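Local coordinates for glycoprotein (Chandipura virus, PDB 5MDM), which probably attaches the virus to host receptors and, triggered by endosomal acidity, rearranges to fuse the viral and endosomal membranes, at residues Lys195-Gly200 and Arg243-His248; Leu36-Phe41 and Thr188-Lys193. All blocks are in the same frame, centred on the assembly; numbering follows the deposited sequence.

Interaction 1: Lys195-Gly200 and Arg243-His248; sequences KEIAAG and RIQEKH
Ile197 and Gln245 carry this contact, lying antiparallel side by side where the loop 195-200 meets Gln245 of the turn. Gln245 suits its place because its primary amide offers both an acceptor and a donor to the backbone of an irregular loop. CG is anti to the backbone N (chi1 -160°) and the chain runs on extended, which carries the amide straight across to the loop. There Gln245 OE1 accepts from Ile197 N at 3.0 Å, the donor standing somewhat out of the carbonyl plane, while Gln245 NE2 reaches Lys195 O at 3.3 Å in a weak but nearly straight bond. One amide thus grips two peptide groups on either side of Glu196.

The tightly packed side is the one facing Tyr191 of strand 180-192. Branched, apolar and buried, Ile197 sends its CD1 to within 3.7 Å of Ile244 CG2, the two side chains nearly perpendicular. Tyr191 touches both isoleucines as well as Gln245, and Leu252 adds a further apolar neighbour to Ile197.

Toward solvent the contact is looser and more polar. Lys247 has a chain long enough to run alongside Ile197 in the opposite sense, its CE 3.6 Å from Ile197 CG2, and a bend at chi3 (47°) brings the ammonium within range of two acceptors. Lys247 NZ makes a weak hydrogen bond to Ile197 O at 3.4 Å and a long salt bridge to exposed Glu196, standing 3.9 Å from both OE1 and OE2 and so favouring neither.

Backbone bonds in both directions join Ile244 and Lys247, and Gln245 and Glu246 between them both take left-handed helical angles, close to a type I' turn: the arrangement is that of a tight two-residue beta hairpin whose Gln245 and Lys247 side chains pack on the loop between strands 180-192 and 202-205.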
loop_
_atom_site.group_PDB
_atom_site.type_symbol
_atom_site.label_atom_id
_atom_site.label_comp_id
_atom_site.label_asym_id
_atom_site.label_seq_id
_atom_site.Cartn_x
_atom_site.Cartn_y
_atom_site.Cartn_z
ATOM N N LYS A 195 41.875 14.873 7.169
ATOM C CA LYS A 195 41.305 15.793 8.148
ATOM C C LYS A 195 40.959 15.083 9.453
ATOM O O LYS A 195 40.913 13.855 9.515
ATOM C CB LYS A 195 40.050 16.470 7.587
ATOM C CG LYS A 195 40.221 17.067 6.199
ATOM C CD LYS A 195 38.946 17.750 5.719
ATOM C CE LYS A 195 39.184 18.505 4.415
ATOM N NZ LYS A 195 38.044 19.390 4.038
ATOM N N GLU A 196 40.718 15.871 10.495
ATOM C CA GLU A 196 40.275 15.353 11.782
ATOM C C GLU A 196 38.815 14.917 11.688
ATOM O O GLU A 196 37.978 15.652 11.164
ATOM C CB GLU A 196 40.429 16.431 12.855
ATOM C CG GLU A 196 40.018 16.002 14.253
ATOM C CD GLU A 196 41.005 15.038 14.877
ATOM O OE1 GLU A 196 41.545 15.359 15.959
ATOM O OE2 GLU A 196 41.238 13.961 14.290
ATOM N N ILE A 197 38.512 13.725 12.195
ATOM C CA ILE A 197 37.159 13.182 12.115
ATOM C C ILE A 197 36.134 14.055 12.853
ATOM O O ILE A 197 36.344 14.446 14.002
ATOM C CB ILE A 197 37.100 11.715 12.627
ATOM C CG1 ILE A 197 35.710 11.116 12.416
ATOM C CG2 ILE A 197 37.506 11.620 14.084
ATOM C CD1 ILE A 197 35.564 10.376 11.114
ATOM N N ALA A 198 35.037 14.373 12.172
ATOM C CA ALA A 198 33.965 15.175 12.757
ATOM C C ALA A 198 32.633 14.886 12.069
ATOM O O ALA A 198 32.599 14.461 10.912
ATOM C CB ALA A 198 34.297 16.647 12.668
ATOM N N ALA A 199 31.540 15.130 12.785
ATOM C CA ALA A 199 30.201 14.800 12.303
ATOM C C ALA A 199 29.909 15.327 10.898
ATOM O O ALA A 199 29.229 14.669 10.113
ATOM C CB ALA A 199 29.150 15.303 13.283
ATOM N N GLY A 200 30.433 16.507 10.588
ATOM C CA GLY A 200 30.173 17.142 9.310
ATOM C C GLY A 200 30.931 16.502 8.168
ATOM O O GLY A 200 30.527 16.612 7.009
ATOM N N ARG A 243 34.805 2.996 17.933
ATOM C CA ARG A 243 35.770 4.011 17.539
ATOM C C ARG A 243 35.911 4.129 16.022
ATOM O O ARG A 243 35.891 3.131 15.307
ATOM C CB ARG A 243 37.135 3.727 18.164
ATOM C CG ARG A 243 37.151 3.760 19.686
ATOM C CD ARG A 243 38.528 3.392 20.226
ATOM N NE ARG A 243 38.621 3.556 21.675
ATOM C CZ ARG A 243 39.750 3.452 22.371
ATOM N NH1 ARG A 243 40.894 3.181 21.753
ATOM N NH2 ARG A 243 39.739 3.620 23.690
ATOM N N ILE A 244 36.045 5.364 15.549
ATOM C CA ILE A 244 36.322 5.653 14.150
ATOM C C ILE A 244 37.489 6.622 14.137
ATOM O O ILE A 244 37.475 7.614 14.866
ATOM C CB ILE A 244 35.117 6.306 13.449
ATOM C CG1 ILE A 244 33.947 5.322 13.357
ATOM C CG2 ILE A 244 35.504 6.808 12.066
ATOM C CD1 ILE A 244 34.239 4.075 12.546
ATOM N N GLN A 245 38.492 6.333 13.310
ATOM C CA GLN A 245 39.764 7.055 13.343
ATOM C C GLN A 245 40.296 7.074 14.768
ATOM O O GLN A 245 40.726 8.112 15.271
ATOM C CB GLN A 245 39.628 8.480 12.798
ATOM C CG GLN A 245 40.951 9.094 12.357
ATOM C CD GLN A 245 40.797 10.501 11.817
ATOM O OE1 GLN A 245 40.308 11.394 12.510
ATOM N NE2 GLN A 245 41.216 10.705 10.572
ATOM N N GLU A 246 40.224 5.909 15.410
ATOM C CA GLU A 246 40.712 5.700 16.771
ATOM C C GLU A 246 40.129 6.681 17.789
ATOM O O GLU A 246 40.774 7.031 18.772
ATOM C CB GLU A 246 42.243 5.699 16.801
ATOM C CG GLU A 246 42.859 4.527 16.051
ATOM C CD GLU A 246 44.376 4.573 16.025
ATOM O OE1 GLU A 246 44.977 3.788 15.261
ATOM O OE2 GLU A 246 44.968 5.388 16.764
ATOM N N LYS A 247 38.902 7.119 17.546
ATOM C CA LYS A 247 38.211 8.005 18.473
ATOM C C LYS A 247 36.768 7.551 18.601
ATOM O O LYS A 247 36.178 7.075 17.630
ATOM C CB LYS A 247 38.242 9.452 17.969
ATOM C CG LYS A 247 39.628 10.058 17.830
ATOM C CD LYS A 247 39.565 11.339 17.021
ATOM C CE LYS A 247 38.436 12.238 17.511
ATOM N NZ LYS A 247 38.230 13.429 16.637
ATOM N N HIS A 248 36.215 7.695 19.802
ATOM C CA HIS A 248 34.793 7.465 20.049
ATOM C C HIS A 248 33.892 8.126 18.987
ATOM O O HIS A 248 33.904 9.346 18.817
ATOM C CB HIS A 248 34.448 8.007 21.432
ATOM C CG HIS A 248 35.099 9.323 21.738
ATOM N ND1 HIS A 248 36.381 9.423 22.233
ATOM C CD2 HIS A 248 34.650 10.594 21.602
ATOM C CE1 HIS A 248 36.693 10.696 22.395
ATOM N NE2 HIS A 248 35.659 11.429 22.023
#

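Interaction 2: Leu36-Phe41 and Thr188-Lys193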
loop_
_atom_site.group_PDB
_atom_site.type_symbol
_atom_site.label_atom_id
_atom_site.label_comp_id
_atom_site.label_asym_id
_atom_site.label_seq_id
_atom_site.Cartn_x
_atom_site.Cartn_y
_atom_site.Cartn_z
ATOM N N LEU A 36 39.476 9.596 0.788
ATOM C CA LEU A 36 38.390 8.934 1.504
ATOM C C LEU A 36 38.803 7.614 2.143
ATOM O O LEU A 36 39.449 6.770 1.522
ATOM C CB LEU A 36 37.157 8.755 0.611
ATOM C CG LEU A 36 36.066 9.829 0.761
ATOM C CD1 LEU A 36 35.424 9.763 2.136
ATOM C CD2 LEU A 36 36.611 11.229 0.508
ATOM N N GLN A 37 38.421 7.467 3.404
ATOM C CA GLN A 37 38.679 6.274 4.187
ATOM C C GLN A 37 37.338 5.737 4.660
ATOM O O GLN A 37 36.439 6.510 4.989
ATOM C CB GLN A 37 39.544 6.634 5.396
ATOM C CG GLN A 37 39.751 5.503 6.382
ATOM C CD GLN A 37 40.649 4.422 5.831
ATOM O OE1 GLN A 37 41.798 4.682 5.463
ATOM N NE2 GLN A 37 40.131 3.200 5.763
ATOM N N GLU A 38 37.191 4.418 4.685
ATOM C CA GLU A 38 35.962 3.816 5.181
ATOM C C GLU A 38 36.202 2.925 6.395
ATOM O O GLU A 38 37.232 2.267 6.507
ATOM C CB GLU A 38 35.264 3.021 4.085
ATOM C CG GLU A 38 34.517 3.870 3.083
ATOM C CD GLU A 38 33.757 3.033 2.074
ATOM O OE1 GLU A 38 33.056 3.616 1.222
ATOM O OE2 GLU A 38 33.858 1.789 2.132
ATOM N N GLU A 39 35.241 2.928 7.310
ATOM C CA GLU A 39 35.273 2.072 8.484
ATOM C C GLU A 39 33.850 1.655 8.811
ATOM O O GLU A 39 32.927 2.474 8.766
ATOM C CB GLU A 39 35.871 2.802 9.684
ATOM C CG GLU A 39 37.377 2.965 9.653
ATOM C CD GLU A 39 37.897 3.709 10.867
ATOM O OE1 GLU A 39 37.435 3.416 11.988
ATOM O OE2 GLU A 39 38.760 4.594 10.699
ATOM N N SER A 40 33.675 0.383 9.145
ATOM C CA SER A 40 32.350 -0.145 9.426
ATOM C C SER A 40 32.207 -0.576 10.879
ATOM O O SER A 40 33.186 -0.939 11.534
ATOM C CB SER A 40 32.046 -1.326 8.508
ATOM O OG SER A 40 32.168 -0.959 7.146
ATOM N N PHE A 41 30.979 -0.529 11.378
ATOM C CA PHE A 41 30.681 -1.026 12.713
ATOM C C PHE A 41 29.373 -1.817 12.720
ATOM O O PHE A 41 28.456 -1.520 11.951
ATOM C CB PHE A 41 30.646 0.119 13.732
ATOM C CG PHE A 41 29.604 1.156 13.451
ATOM C CD1 PHE A 41 28.357 1.088 14.061
ATOM C CD2 PHE A 41 29.870 2.210 12.586
ATOM C CE1 PHE A 41 27.384 2.053 13.805
ATOM C CE2 PHE A 41 28.899 3.181 12.318
ATOM C CZ PHE A 41 27.656 3.101 12.933
ATOM N N THR A 188 28.596 1.587 7.543
ATOM C CA THR A 188 29.922 2.011 7.121
ATOM C C THR A 188 30.065 3.522 7.187
ATOM O O THR A 188 29.190 4.264 6.733
ATOM C CB THR A 188 30.211 1.568 5.692
ATOM O OG1 THR A 188 30.152 0.139 5.614
ATOM C CG2 THR A 188 31.581 2.045 5.262
ATOM N N VAL A 189 31.177 3.968 7.759
ATOM C CA VAL A 189 31.473 5.382 7.895
ATOM C C VAL A 189 32.520 5.773 6.866
ATOM O O VAL A 189 33.572 5.152 6.786
ATOM C CB VAL A 189 32.036 5.687 9.297
ATOM C CG1 VAL A 189 32.444 7.136 9.400
ATOM C CG2 VAL A 189 31.017 5.352 10.368
ATOM N N ALA A 190 32.232 6.798 6.074
ATOM C CA ALA A 190 33.209 7.332 5.128
ATOM C C ALA A 190 33.626 8.742 5.536
ATOM O O ALA A 190 32.787 9.590 5.841
ATOM C CB ALA A 190 32.648 7.333 3.721
ATOM N N TYR A 191 34.926 8.993 5.545
ATOM C CA TYR A 191 35.425 10.279 5.998
ATOM C C TYR A 191 36.752 10.622 5.351
ATOM O O TYR A 191 37.451 9.743 4.849
ATOM C CB TYR A 191 35.579 10.277 7.516
ATOM C CG TYR A 191 36.558 9.251 8.043
ATOM C CD1 TYR A 191 37.888 9.576 8.257
ATOM C CD2 TYR A 191 36.145 7.962 8.340
ATOM C CE1 TYR A 191 38.778 8.642 8.745
ATOM C CE2 TYR A 191 37.026 7.022 8.826
ATOM C CZ TYR A 191 38.340 7.365 9.030
ATOM O OH TYR A 191 39.218 6.427 9.517
ATOM N N ASP A 192 37.097 11.906 5.371
ATOM C CA ASP A 192 38.352 12.355 4.791
ATOM C C ASP A 192 39.526 11.838 5.620
ATOM O O ASP A 192 39.656 12.156 6.803
ATOM C CB ASP A 192 38.382 13.878 4.680
ATOM C CG ASP A 192 39.445 14.369 3.722
ATOM O OD1 ASP A 192 39.139 15.267 2.909
ATOM O OD2 ASP A 192 40.584 13.856 3.781
ATOM N N LYS A 193 40.368 11.032 4.981
ATOM C CA LYS A 193 41.474 10.342 5.640
ATOM C C LYS A 193 42.436 11.306 6.329
ATOM O O LYS A 193 43.023 10.985 7.362
ATOM C CB LYS A 193 42.234 9.507 4.609
ATOM C CG LYS A 193 43.293 8.593 5.180
ATOM C CD LYS A 193 44.216 8.076 4.082
ATOM C CE LYS A 193 43.459 7.285 3.022
ATOM N NZ LYS A 193 44.373 6.789 1.953
#
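Strands 36-41 and 188-192 run antiparallel, their short axes 4.3 Å apart with N-to-C directions 158° apart. Gln37 with Tyr191 and Glu39 with Val189 are the hydrogen-bonded pairs, as in Gln37 N to Tyr191 O at 2.9 Å; Leu36 with Asp192, Glu38 with Ala190 and Ser40 with Thr188 are non-hydrogen-bonded pairs. These are the first two strands of a four-stranded antiparallel sheet continued by strand 202-205, consistent with the pleckstrin-homology-like domain of vesiculovirus glycoproteins.

On the Gln37 face, the methylene CB of Gln37 lies over the Tyr191 ring in a CH-pi contact, 4.1 Å from its centroid. With chi1 at 173° CG turns away from the backbone N, and a bend at chi2 lets Gln37 NE2 bond to Glu38 O at 3.1 Å, which leaves the aliphatic part against the ring. Glu39 rises from the same face, its OE2 probably accepting a hydrogen bond from the backbone N of Gln245. Further along, Val189 CG2 meets the edge of the Phe41 ring, 3.6 Å from CE2.

The other face mixes polar and apolar pairs: the small hydroxyls Ser40 OG and Thr188 OG1 share a hydrogen bond of 2.8 Å, while compact Ala190 CB takes Leu36 CD1 at 4.0 Å and the CG of Glu38, whose carboxylate is salt-bridged to Lys205.

How the interactions relate
From the N terminus, strand 36-49 comes first; the chain then leaves through a long excursion that includes most of the region assigned by similarity to fusion and returns along strand 180-192. Interaction 2 closes that loop of 146 residues. Only Thr194 separates its end from interaction 1, which closes a second, shorter loop of 42 residues containing strand 202-205. The two loops follow in series, neither nested nor crossed, yet the contacts meet in space, their centres 9 Å apart. Tyr191 and Glu39 belong to both neighbourhoods, Glu39 through the backbone N of Gln245. Together they tie the hairpin at the start of the probable trimerization region to one face of the sheet.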